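Local coordinates for Two-component system sensor histidine kinase (Bacteroides thetaiotaomicron, PDB 3OTT), which probably senses saccharides through this extracellular beta-propeller and beta-sandwich part and, as a predicted membrane histidine kinase, passes the signal on by phosphorylation, at residues B[30-36]-B[659-663]; B[46-50]-B[677-683]; B[90-94]-B[648-652]. One frame throughout, in Å; residues are numbered along the deposited sequence.

In the fold
All three contacts join the N-terminal beta-propeller to the C-terminal beta-sandwich, which carries the Y_Y_Y family sequence. Contacts 1 and 2 are neighbours, with centres 11 Å apart. Adjacent strands link them, since Ile35 O lies 2.9 Å from Tyr46 N. Contact 3 lies further out, its centre 13 Å from that of contact 1 and 19 Å from that of contact 2. Arg90 reaches back to contact 1, with NH2 3.5 Å from Glu32 OE2, a long and weak ion pair. Contact 1 supplies Ser31, Glu32 and Gly33 to the site of the bound hexatantalum dodecabromide cluster. In contact 2, the side chain of Leu681 is about 4 Å from a bound hexatantalum dodecabromide (TBR).

Contact 1 (B[30-36]-B[659-663]). With TBR (hexatantalum dodecabromide), chain D.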
# COMPACT_ATOMS: atom_id res chain seq x y z
N ASP B 30 6.90 3.26 -20.30
CA ASP B 30 7.76 3.80 -19.22
C ASP B 30 6.90 4.42 -18.12
O ASP B 30 5.68 4.55 -18.27
CB ASP B 30 8.85 4.75 -19.74
CG ASP B 30 8.30 5.96 -20.59
OD1 ASP B 30 7.43 6.72 -20.11
OD2 ASP B 30 8.82 6.22 -21.70
N SER B 31 7.54 4.83 -17.01
CA SER B 31 6.79 5.19 -15.79
C SER B 31 6.11 6.55 -15.96
O SER B 31 5.44 6.99 -15.06
CB SER B 31 7.71 5.24 -14.56
OG SER B 31 8.87 6.02 -14.89
N GLU B 32 6.34 7.19 -17.09
CA GLU B 32 5.71 8.50 -17.39
C GLU B 32 4.72 8.33 -18.54
O GLU B 32 4.21 9.27 -19.07
CB GLU B 32 6.81 9.58 -17.65
CG GLU B 32 7.67 9.86 -16.36
CD GLU B 32 9.09 10.46 -16.60
OE1 GLU B 32 9.34 11.60 -16.11
OE2 GLU B 32 9.95 9.77 -17.22
N GLY B 33 4.41 7.08 -18.90
CA GLY B 33 3.31 6.80 -19.86
C GLY B 33 3.61 6.73 -21.35
O GLY B 33 2.71 6.45 -22.13
N LEU B 34 4.84 6.92 -21.79
CA LEU B 34 5.11 6.77 -23.25
C LEU B 34 5.17 5.31 -23.71
O LEU B 34 5.83 4.46 -23.09
CB LEU B 34 6.45 7.43 -23.62
CG LEU B 34 6.65 8.28 -24.92
CD1 LEU B 34 8.17 8.69 -25.19
CD2 LEU B 34 6.27 7.61 -26.11
N ILE B 35 4.53 5.01 -24.83
CA ILE B 35 4.61 3.67 -25.40
C ILE B 35 5.83 3.46 -26.30
O ILE B 35 6.09 4.26 -27.20
CB ILE B 35 3.35 3.41 -26.19
CG1 ILE B 35 2.16 3.45 -25.23
CG2 ILE B 35 3.47 2.11 -26.93
CD1 ILE B 35 2.03 2.22 -24.40
N TRP B 36 6.54 2.37 -26.07
CA TRP B 36 7.67 1.93 -26.85
C TRP B 36 7.31 0.61 -27.54
O TRP B 36 6.63 -0.24 -26.95
CB TRP B 36 8.89 1.70 -25.94
CG TRP B 36 9.30 2.98 -25.22
CD1 TRP B 36 8.79 3.45 -24.02
CD2 TRP B 36 10.27 3.92 -25.64
NE1 TRP B 36 9.38 4.62 -23.69
CE2 TRP B 36 10.31 4.94 -24.66
CE3 TRP B 36 11.14 4.01 -26.73
CZ2 TRP B 36 11.15 6.04 -24.76
CZ3 TRP B 36 11.99 5.10 -26.83
CH2 TRP B 36 11.97 6.11 -25.86
N ILE B 659 15.04 16.21 -25.68
CA ILE B 659 14.04 17.26 -25.60
C ILE B 659 12.97 16.93 -24.57
O ILE B 659 12.42 17.83 -23.93
CB ILE B 659 13.43 17.54 -27.01
CG1 ILE B 659 12.64 18.86 -27.02
CG2 ILE B 659 12.49 16.38 -27.50
CD1 ILE B 659 13.48 20.08 -26.75
N ARG B 660 12.67 15.64 -24.36
CA ARG B 660 11.64 15.27 -23.41
C ARG B 660 12.02 15.60 -21.96
O ARG B 660 11.14 15.82 -21.15
CB ARG B 660 11.33 13.79 -23.57
CG ARG B 660 10.15 13.22 -22.70
CD ARG B 660 10.21 11.68 -22.69
NE ARG B 660 9.18 11.14 -21.81
CZ ARG B 660 8.91 9.84 -21.63
NH1 ARG B 660 9.60 8.91 -22.27
NH2 ARG B 660 7.93 9.50 -20.82
N TYR B 661 13.33 15.69 -21.66
CA TYR B 661 13.86 15.83 -20.30
C TYR B 661 14.63 17.11 -20.05
O TYR B 661 15.53 17.15 -19.17
CB TYR B 661 14.73 14.61 -19.95
CG TYR B 661 13.89 13.34 -19.86
CD1 TYR B 661 12.94 13.15 -18.83
CD2 TYR B 661 14.01 12.36 -20.85
CE1 TYR B 661 12.15 12.01 -18.80
CE2 TYR B 661 13.22 11.21 -20.83
CZ TYR B 661 12.31 11.04 -19.81
OH TYR B 661 11.55 9.89 -19.86
N THR B 662 14.36 18.15 -20.85
CA THR B 662 15.12 19.37 -20.74
C THR B 662 14.17 20.51 -20.52
O THR B 662 13.16 20.60 -21.20
CB THR B 662 15.92 19.70 -22.02
OG1 THR B 662 16.39 18.50 -22.60
CG2 THR B 662 17.14 20.47 -21.63
N ASN B 663 14.55 21.37 -19.59
CA ASN B 663 13.88 22.62 -19.29
C ASN B 663 14.58 23.79 -20.04
O ASN B 663 14.04 24.90 -20.13
CB ASN B 663 13.96 22.85 -17.76
CG ASN B 663 13.32 21.67 -16.92
OD1 ASN B 663 13.90 21.21 -15.91
ND2 ASN B 663 12.12 21.21 -17.33
TA1 TBR D . -1.78 6.77 -14.02
TA2 TBR D . -1.20 7.76 -16.51
TA3 TBR D . -2.30 9.49 -14.52
TA4 TBR D . 0.37 9.76 -15.39
TA5 TBR D . -0.21 8.74 -12.86
TA6 TBR D . 0.79 7.03 -14.81
BR1 TBR D . -2.90 5.74 -16.13
BR2 TBR D . -4.09 7.84 -13.45
BR3 TBR D . -1.45 6.90 -11.47
BR4 TBR D . -0.09 4.83 -13.73
BR5 TBR D . -3.34 9.17 -16.91
BR6 TBR D . -2.05 10.48 -12.14
BR7 TBR D . 1.42 10.73 -13.20
BR8 TBR D . 2.67 8.61 -15.71
BR9 TBR D . 0.01 9.55 -17.96
BRA TBR D . -1.31 11.77 -15.33
BRB TBR D . 1.95 7.34 -12.50
BRC TBR D . 0.55 6.02 -17.21
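The guanidinium group of Arg660 is covered on both faces. Leu34 lies over one, with its CD1 3.3 Å from Arg660 NH1. The hydroxyl of Tyr661 sits over the centre of the opposite face, and Glu32 OE2 lies on that side too. The carboxylate of Asp30 comes to the edge, gripped end-on in a salt bridge. NH1 of Arg660 donates to Asp30 OD2 and NH2 to Asp30 OD1, each at 2.9 Å and nearly straight. The two flat groups are tilted 41° apart. An extended arginine chain, with CG trans to the backbone N (chi1 -175°), carries the charge this far. The bond ties a propeller blade to the loop before strand 664-667 of the beta-sandwich. Asp30 starts a type I turn that ends at Gly33. Asp30 OD1 also accepts from Glu32 N, an Asx turn, and from Leu34 N. Asp30 OD2 takes the indole NE1 of Trp36 at 2.6 Å, from the other face of the carboxylate than Arg660 NH1. Five donors would favour the ionised form of this buried acid. Tyr661 OH donates to Glu32 OE2 at 3.1 Å, from above the carboxylate plane. Ser31 O touches BR8 of the hexatantalum dodecabromide at 3.3 Å.

Contact 2 (B[46-50]-B[677-683]); sequences YDGYS and ELSDLPY
The hydroxyl of Ser679 serves both segments. Its OG donates to Asp47 O at 2.6 Å, in the carbonyl plane. The same OG accepts from Leu681 N at 2.8 Å, which makes an ST turn just past the end of strand 674-679. A chi1 of 168° swings OG away from its own backbone N and toward the 46-50 loop. A second short bond lies further along: Tyr683 OH donates to Tyr46 O at 2.6 Å, and also accepts from Ile35 N. Asp47 shapes its own loop. Its OD1 receives Tyr49 N on the anti side and Ser50 N on the syn side, an Asx turn and a wider Asx motif. Asp47 OD2 lies 4.6 Å from Glu677 OE1, and a water donates to both oxygens while accepting from Ser50 OG. That water probably eases the repulsion between the two acids. Glu677 OE2 has its own countercharge in Arg711, and Asp47 OD2 a further partner in Thr639. Gly48 sits where a side chain could not. A CB there would clash with Pro682 CD, and its backbone angles are also those of glycine. Tyr49 crosses Pro682 at about a right angle, with CE1 of Tyr49 3.7 Å from CG of Pro682. Its ring edge meets Ser679 OG, and Lys688 makes a cation-pi contact with it. The propeller loop between strands 42-46 and 51-53 thus rests on the end of sandwich strand 674-679, beside strand 637-643 and Phe691 of strand 691-696.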
# COMPACT_ATOMS: atom_id res chain seq x y z
N TYR B 46 5.79 5.80 -29.69
CA TYR B 46 4.56 6.33 -30.23
C TYR B 46 3.96 7.26 -29.21
O TYR B 46 3.73 6.84 -28.06
CB TYR B 46 3.57 5.22 -30.53
CG TYR B 46 2.25 5.71 -31.11
CD1 TYR B 46 2.21 6.48 -32.26
CD2 TYR B 46 1.05 5.37 -30.52
CE1 TYR B 46 1.05 6.89 -32.81
CE2 TYR B 46 -0.13 5.79 -31.04
CZ TYR B 46 -0.14 6.54 -32.19
OH TYR B 46 -1.35 6.96 -32.73
N ASP B 47 3.71 8.50 -29.60
CA ASP B 47 3.21 9.46 -28.60
C ASP B 47 1.73 9.76 -28.77
O ASP B 47 1.24 10.73 -28.19
CB ASP B 47 4.01 10.77 -28.70
CG ASP B 47 3.82 11.50 -30.06
OD1 ASP B 47 3.01 11.00 -30.90
OD2 ASP B 47 4.44 12.58 -30.26
N GLY B 48 1.04 8.97 -29.58
CA GLY B 48 -0.37 9.18 -29.79
C GLY B 48 -0.66 10.01 -31.04
O GLY B 48 -1.81 10.13 -31.40
N TYR B 49 0.37 10.57 -31.68
CA TYR B 49 0.24 11.35 -32.92
C TYR B 49 1.04 10.69 -34.02
O TYR B 49 0.50 10.42 -35.06
CB TYR B 49 0.78 12.80 -32.73
CG TYR B 49 -0.13 13.66 -31.87
CD1 TYR B 49 -0.09 13.59 -30.46
CD2 TYR B 49 -1.05 14.53 -32.47
CE1 TYR B 49 -0.94 14.40 -29.70
CE2 TYR B 49 -1.88 15.34 -31.71
CZ TYR B 49 -1.84 15.26 -30.32
OH TYR B 49 -2.68 16.08 -29.61
N SER B 50 2.34 10.43 -33.79
CA SER B 50 3.14 9.75 -34.79
C SER B 50 4.13 8.80 -34.14
O SER B 50 4.41 8.90 -32.95
CB SER B 50 3.91 10.75 -35.64
OG SER B 50 4.75 11.51 -34.82
N GLU B 677 7.52 18.88 -31.71
CA GLU B 677 6.27 18.13 -31.58
C GLU B 677 5.96 18.00 -30.13
O GLU B 677 6.84 17.83 -29.32
CB GLU B 677 6.36 16.75 -32.22
CG GLU B 677 6.43 16.85 -33.72
CD GLU B 677 6.69 15.53 -34.39
OE1 GLU B 677 6.74 14.49 -33.69
OE2 GLU B 677 6.87 15.55 -35.63
N LEU B 678 4.68 18.02 -29.82
CA LEU B 678 4.20 18.02 -28.43
C LEU B 678 3.18 16.88 -28.30
O LEU B 678 2.51 16.53 -29.28
CB LEU B 678 3.55 19.39 -28.10
CG LEU B 678 2.23 19.72 -28.80
CD1 LEU B 678 0.99 19.25 -28.00
CD2 LEU B 678 2.12 21.18 -29.04
N SER B 679 3.02 16.33 -27.12
CA SER B 679 1.90 15.39 -26.92
C SER B 679 1.52 15.31 -25.45
O SER B 679 2.38 15.42 -24.59
CB SER B 679 2.29 14.00 -27.43
OG SER B 679 1.35 13.02 -27.02
N ASP B 680 0.25 15.09 -25.17
CA ASP B 680 -0.18 14.76 -23.83
C ASP B 680 -0.60 13.26 -23.77
O ASP B 680 -1.35 12.83 -22.88
CB ASP B 680 -1.33 15.66 -23.39
CG ASP B 680 -2.59 15.58 -24.33
OD1 ASP B 680 -2.59 14.92 -25.42
OD2 ASP B 680 -3.61 16.23 -23.95
N LEU B 681 -0.10 12.48 -24.72
CA LEU B 681 -0.30 10.99 -24.75
C LEU B 681 -1.77 10.63 -24.84
O LEU B 681 -2.28 9.99 -23.96
CB LEU B 681 0.30 10.31 -23.50
CG LEU B 681 1.78 10.59 -23.10
CD1 LEU B 681 2.07 9.76 -21.79
CD2 LEU B 681 2.81 10.27 -24.14
N PRO B 682 -2.47 11.10 -25.87
CA PRO B 682 -3.91 10.88 -25.93
C PRO B 682 -4.33 9.45 -26.47
O PRO B 682 -5.28 9.30 -27.22
CB PRO B 682 -4.37 12.00 -26.86
CG PRO B 682 -3.23 12.14 -27.86
CD PRO B 682 -1.96 11.85 -27.04
N TYR B 683 -3.65 8.41 -26.02
CA TYR B 683 -4.02 7.04 -26.36
C TYR B 683 -5.51 6.73 -26.21
O TYR B 683 -6.10 6.08 -27.08
CB TYR B 683 -3.23 6.06 -25.51
CG TYR B 683 -1.73 6.28 -25.61
CD1 TYR B 683 -1.10 6.46 -26.85
CD2 TYR B 683 -0.96 6.37 -24.46
CE1 TYR B 683 0.28 6.71 -26.94
CE2 TYR B 683 0.40 6.63 -24.52
CZ TYR B 683 1.02 6.77 -25.78
OH TYR B 683 2.39 6.99 -25.80
O HOH W 1 4.41 13.55 -32.81

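Contact 3 (B[90-94]-B[648-652])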
# COMPACT_ATOMS: atom_id res chain seq x y z
N ARG B 90 16.28 7.82 -21.21
CA ARG B 90 16.35 9.18 -20.68
C ARG B 90 17.49 9.91 -21.38
O ARG B 90 17.35 11.06 -21.76
CB ARG B 90 16.58 9.25 -19.16
CG ARG B 90 15.38 8.81 -18.39
CD ARG B 90 15.65 8.82 -16.88
NE ARG B 90 14.50 8.15 -16.25
CZ ARG B 90 13.39 8.77 -15.87
NH1 ARG B 90 13.30 10.11 -16.00
NH2 ARG B 90 12.41 8.07 -15.31
N ALA B 91 18.61 9.26 -21.52
CA ALA B 91 19.72 9.91 -22.21
C ALA B 91 19.57 9.83 -23.74
O ALA B 91 20.17 10.60 -24.46
CB ALA B 91 21.10 9.33 -21.75
N ASP B 92 18.73 8.92 -24.25
CA ASP B 92 18.65 8.66 -25.69
C ASP B 92 19.99 8.18 -26.31
O ASP B 92 20.40 8.68 -27.35
CB ASP B 92 18.03 9.90 -26.43
CG ASP B 92 17.91 9.68 -27.94
OD1 ASP B 92 17.70 8.54 -28.42
OD2 ASP B 92 18.09 10.65 -28.68
N ARG B 93 20.61 7.16 -25.69
CA ARG B 93 21.85 6.55 -26.11
C ARG B 93 21.78 5.03 -25.86
O ARG B 93 21.26 4.61 -24.80
CB ARG B 93 23.03 7.06 -25.23
CG ARG B 93 23.08 8.57 -25.02
CD ARG B 93 24.01 9.38 -25.95
NE ARG B 93 24.15 8.88 -27.33
CZ ARG B 93 25.33 8.56 -27.90
NH1 ARG B 93 26.48 8.65 -27.22
NH2 ARG B 93 25.36 8.12 -29.16
N TYR B 94 22.36 4.23 -26.76
CA TYR B 94 22.58 2.79 -26.51
C TYR B 94 23.78 2.70 -25.58
O TYR B 94 24.76 3.36 -25.82
CB TYR B 94 22.81 2.00 -27.83
CG TYR B 94 21.50 1.87 -28.55
CD1 TYR B 94 20.64 0.86 -28.22
CD2 TYR B 94 21.09 2.82 -29.49
CE1 TYR B 94 19.38 0.74 -28.85
CE2 TYR B 94 19.85 2.73 -30.10
CZ TYR B 94 18.98 1.68 -29.77
OH TYR B 94 17.75 1.52 -30.37
N VAL B 648 16.35 15.79 -34.60
CA VAL B 648 17.66 15.69 -33.93
C VAL B 648 17.59 15.17 -32.47
O VAL B 648 16.69 15.55 -31.70
CB VAL B 648 18.47 17.03 -33.94
CG1 VAL B 648 19.00 17.35 -35.38
CG2 VAL B 648 17.64 18.19 -33.36
N SER B 649 18.56 14.34 -32.08
CA SER B 649 18.55 13.81 -30.71
C SER B 649 19.94 13.44 -30.30
O SER B 649 20.82 13.34 -31.16
CB SER B 649 17.63 12.56 -30.60
OG SER B 649 18.16 11.52 -31.44
N PRO B 650 20.16 13.20 -29.00
CA PRO B 650 21.53 12.85 -28.61
C PRO B 650 22.03 11.64 -29.39
O PRO B 650 23.20 11.50 -29.62
CB PRO B 650 21.39 12.54 -27.11
CG PRO B 650 20.22 13.30 -26.64
CD PRO B 650 19.25 13.32 -27.84
N ARG B 651 21.13 10.78 -29.85
CA ARG B 651 21.57 9.58 -30.57
C ARG B 651 22.30 9.93 -31.88
O ARG B 651 23.15 9.18 -32.33
CB ARG B 651 20.34 8.70 -30.87
CG ARG B 651 20.68 7.31 -31.30
CD ARG B 651 19.41 6.52 -31.51
NE ARG B 651 18.46 7.16 -32.42
CZ ARG B 651 18.49 7.05 -33.75
NH1 ARG B 651 19.42 6.34 -34.36
NH2 ARG B 651 17.57 7.68 -34.48
N THR B 652 21.92 11.04 -32.51
CA THR B 652 22.50 11.39 -33.80
C THR B 652 23.34 12.66 -33.76
O THR B 652 24.01 12.93 -34.74
CB THR B 652 21.42 11.56 -34.93
OG1 THR B 652 20.56 12.66 -34.62
CG2 THR B 652 20.58 10.33 -35.10
O HOH W 2 16.70 8.23 -30.83
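Asp92, Arg651 and Pro650 have the most surface buried here. The CB of Asp92 is directed toward the 648-652 loop, with CG trans to the backbone N (chi1 -179°). A water joins Asp92 to Arg651. The water donates to Asp92 OD1 at 2.6 Å and accepts from Arg651 NE at 2.6 Å, in the plane of the guanidinium. The two charged groups stay apart, with Asp92 OD1 4.3 Å from Arg651 NE and their planes 65° apart. Tyr87 OH is a second partner of Asp92 OD1. Asp92 OD2 also accepts from Arg651 N at 3.3 Å, but that oxygen is too close to a neighbour and the bond is doubtful. With an alanine here the water is likely to lose its acceptor, Arg651 its water-mediated link across the contact, and Tyr87 OH its partner. Pro650 crosses Asp92 at about a right angle. Its CG also packs against the backbone of the other segment, 3.5 Å from Ala91 O. Arg651 runs alongside Tyr94, both pointing the same way. CD of Arg651 meets the edge of the Tyr94 ring, 4.1 Å from CE2. A bend at chi3 (54°) then turns the guanidinium, and its NH1 bonds to Thr56 OG1. The Tyr94 hydroxyl is held by His54 O. The Arg93 chain is bent, and its NE lies 3.6 Å from Pro650 O, too far for a hydrogen bond. This buried NE has no partner in the model. The contact lies at the surface, and nearby Arg90 packs on Met363 of the second subunit. Asp92 has left-handed backbone angles and, with Arg93, faces Asn88: a G1 beta bulge in the hairpin joining strands 84-88 and 93-94 of a propeller blade.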